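Local coordinates for oxidoreductase (Ralstonia eutropha, PDB 3HJ9), which binds flavin mononucleotide and is probably an oxidoreductase of the FMN-dependent nitroreductase family, at residues Asn170-Cys175 / Ala182-Trp187. Numbering follows the deposited sequence.
Sequences NAYLYC and AVVRGW. With FMN (flavin mononucleotide), chain C.
The ring of Tyr172 meets Val184 CG1 in plane at its edge, CE2 lying 3.7 Å from that methyl, while Ala182 O approaches obliquely, 3.5 Å from CE1. Arg49 adds a cation-pi contact. With CG turned to chi1 -96°, off a staggered position, the ring slants across the strand so that Tyr172 OH accepts a nearly straight hydrogen bond from Val184 N (3.0 Å, 175°). Tyrosine suits this place because its flat ring packs against aliphatic groups yet carries a polar end to the backbone; the hydroxyl is also hydrogen-bonded to Ser51, whose OG in turn binds FMN. The small side chain of Ala182 points at the helix and lets the strand come close, its CB 3.9 Å from Cys175 SG. Helix residues 170-175 run nearly antiparallel (165°) to residues 182-185, on an edge strand, within this chain, of the nitroreductase fold's antiparallel sheet. Branched, apolar Val184 suits a double contact: its CG1 touches both Tyr172 and, at 3.5 Å, FMN C9. Gly186, lacking a side chain, lets the backbone approach the flavin, its N 3.0 Å from FMN N5. FMN O4, in plane at the Trp187 ring edge, accepts a hydrogen bond from Trp187 N (3.1 Å) and a weak one from Gly186 N.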
# COMPACT_ATOMS: atom_id res chain seq x y z
N ASN A 170 2.29 -4.50 3.52
CA ASN A 170 2.88 -5.80 3.79
C ASN A 170 3.39 -5.86 5.24
O ASN A 170 3.20 -6.87 5.91
CB ASN A 170 4.07 -6.11 2.86
CG ASN A 170 3.65 -6.42 1.44
OD1 ASN A 170 2.46 -6.51 1.13
ND2 ASN A 170 4.64 -6.55 0.54
N ALA A 171 4.02 -4.78 5.70
CA ALA A 171 4.57 -4.70 7.10
C ALA A 171 3.46 -4.75 8.15
O ALA A 171 3.60 -5.42 9.19
CB ALA A 171 5.47 -3.43 7.28
N TYR A 172 2.39 -3.98 7.91
CA TYR A 172 1.19 -4.02 8.77
C TYR A 172 0.61 -5.42 8.95
O TYR A 172 0.34 -5.84 10.08
CB TYR A 172 0.06 -3.16 8.20
CG TYR A 172 -0.09 -1.76 8.73
CD1 TYR A 172 -0.50 -1.53 10.04
CD2 TYR A 172 0.06 -0.65 7.87
CE1 TYR A 172 -0.72 -0.18 10.51
CE2 TYR A 172 -0.18 0.66 8.33
CZ TYR A 172 -0.55 0.89 9.62
OH TYR A 172 -0.77 2.20 10.01
N LEU A 173 0.43 -6.10 7.82
CA LEU A 173 -0.11 -7.46 7.78
C LEU A 173 0.84 -8.45 8.48
O LEU A 173 0.37 -9.29 9.27
CB LEU A 173 -0.45 -7.89 6.32
CG LEU A 173 -1.61 -7.12 5.66
CD1 LEU A 173 -1.73 -7.41 4.16
CD2 LEU A 173 -2.96 -7.34 6.39
N TYR A 174 2.15 -8.30 8.25
CA TYR A 174 3.13 -9.12 8.98
C TYR A 174 2.99 -8.87 10.49
O TYR A 174 2.91 -9.83 11.27
CB TYR A 174 4.59 -8.92 8.48
CG TYR A 174 5.49 -9.73 9.32
CD1 TYR A 174 5.63 -11.11 9.10
CD2 TYR A 174 6.11 -9.17 10.44
CE1 TYR A 174 6.43 -11.89 9.97
CE2 TYR A 174 6.90 -9.94 11.31
CZ TYR A 174 7.06 -11.28 11.06
OH TYR A 174 7.82 -12.01 11.94
N CYS A 175 2.90 -7.61 10.89
CA CYS A 175 2.77 -7.27 12.32
C CYS A 175 1.55 -7.93 12.95
O CYS A 175 1.65 -8.51 14.06
CB CYS A 175 2.79 -5.76 12.54
SG CYS A 175 4.45 -5.12 12.24
N ALA A 182 2.00 -1.68 14.76
CA ALA A 182 2.57 -0.86 13.71
C ALA A 182 1.72 0.42 13.48
O ALA A 182 0.52 0.41 13.77
CB ALA A 182 2.70 -1.68 12.38
N VAL A 183 2.35 1.50 13.00
CA VAL A 183 1.61 2.72 12.57
C VAL A 183 2.44 3.41 11.50
O VAL A 183 3.63 3.68 11.72
CB VAL A 183 1.23 3.65 13.73
CG1 VAL A 183 2.46 4.18 14.46
CG2 VAL A 183 0.33 4.85 13.24
N VAL A 184 1.87 3.53 10.29
CA VAL A 184 2.49 4.25 9.20
C VAL A 184 2.32 5.75 9.51
O VAL A 184 1.29 6.18 10.10
CB VAL A 184 1.91 3.84 7.79
CG1 VAL A 184 0.43 4.28 7.62
CG2 VAL A 184 2.81 4.42 6.69
N ARG A 185 3.35 6.55 9.21
CA ARG A 185 3.36 7.99 9.50
C ARG A 185 3.86 8.73 8.28
O ARG A 185 4.95 8.42 7.76
CB ARG A 185 4.21 8.31 10.72
CG ARG A 185 3.96 7.36 11.89
CD ARG A 185 5.07 7.39 12.88
NE ARG A 185 5.13 8.60 13.66
CZ ARG A 185 6.08 8.86 14.57
NH1 ARG A 185 7.05 7.99 14.81
NH2 ARG A 185 6.05 9.99 15.25
N GLY A 186 3.04 9.66 7.82
CA GLY A 186 3.29 10.48 6.64
C GLY A 186 3.59 11.91 6.97
O GLY A 186 3.99 12.65 6.09
N TRP A 187 3.34 12.32 8.21
CA TRP A 187 3.72 13.63 8.68
C TRP A 187 5.22 13.61 8.96
O TRP A 187 5.65 13.37 10.10
CB TRP A 187 2.94 14.04 9.93
CG TRP A 187 1.64 14.64 9.59
CD1 TRP A 187 0.46 14.00 9.39
CD2 TRP A 187 1.40 16.03 9.42
NE1 TRP A 187 -0.53 14.93 9.14
CE2 TRP A 187 0.02 16.19 9.15
CE3 TRP A 187 2.21 17.17 9.50
CZ2 TRP A 187 -0.55 17.43 8.92
CZ3 TRP A 187 1.63 18.43 9.28
CH2 TRP A 187 0.26 18.54 9.01
N1 FMN C . -0.87 8.14 11.99
C2 FMN C . -0.12 8.96 12.81
O2 FMN C . -0.21 8.85 14.04
N3 FMN C . 0.74 9.89 12.24
C4 FMN C . 0.83 10.03 10.86
O4 FMN C . 1.61 10.88 10.41
C4A FMN C . 0.07 9.20 10.02
N5 FMN C . 0.14 9.31 8.65
C5A FMN C . -0.56 8.44 7.83
C6 FMN C . -0.40 8.58 6.45
C7 FMN C . -1.11 7.73 5.59
C7M FMN C . -0.94 7.89 4.10
C8 FMN C . -1.98 6.75 6.09
C8M FMN C . -2.74 5.87 5.16
C9 FMN C . -2.14 6.62 7.48
C9A FMN C . -1.43 7.46 8.37
N10 FMN C . -1.53 7.37 9.76
C10 FMN C . -0.79 8.24 10.59
C1' FMN C . -2.36 6.32 10.44
C2' FMN C . -3.82 6.66 10.54
O2' FMN C . -4.04 7.68 11.50
C3' FMN C . -4.57 5.39 10.90
O3' FMN C . -4.51 4.53 9.78
C4' FMN C . -6.02 5.74 11.27
O4' FMN C . -5.99 6.23 12.60
C5' FMN C . -6.98 4.57 11.15
O5' FMN C . -6.56 3.60 12.11
P FMN C . -6.25 2.10 11.64
O1P FMN C . -7.28 1.55 10.70
O2P FMN C . -4.91 2.11 10.93
O3P FMN C . -6.20 1.24 12.90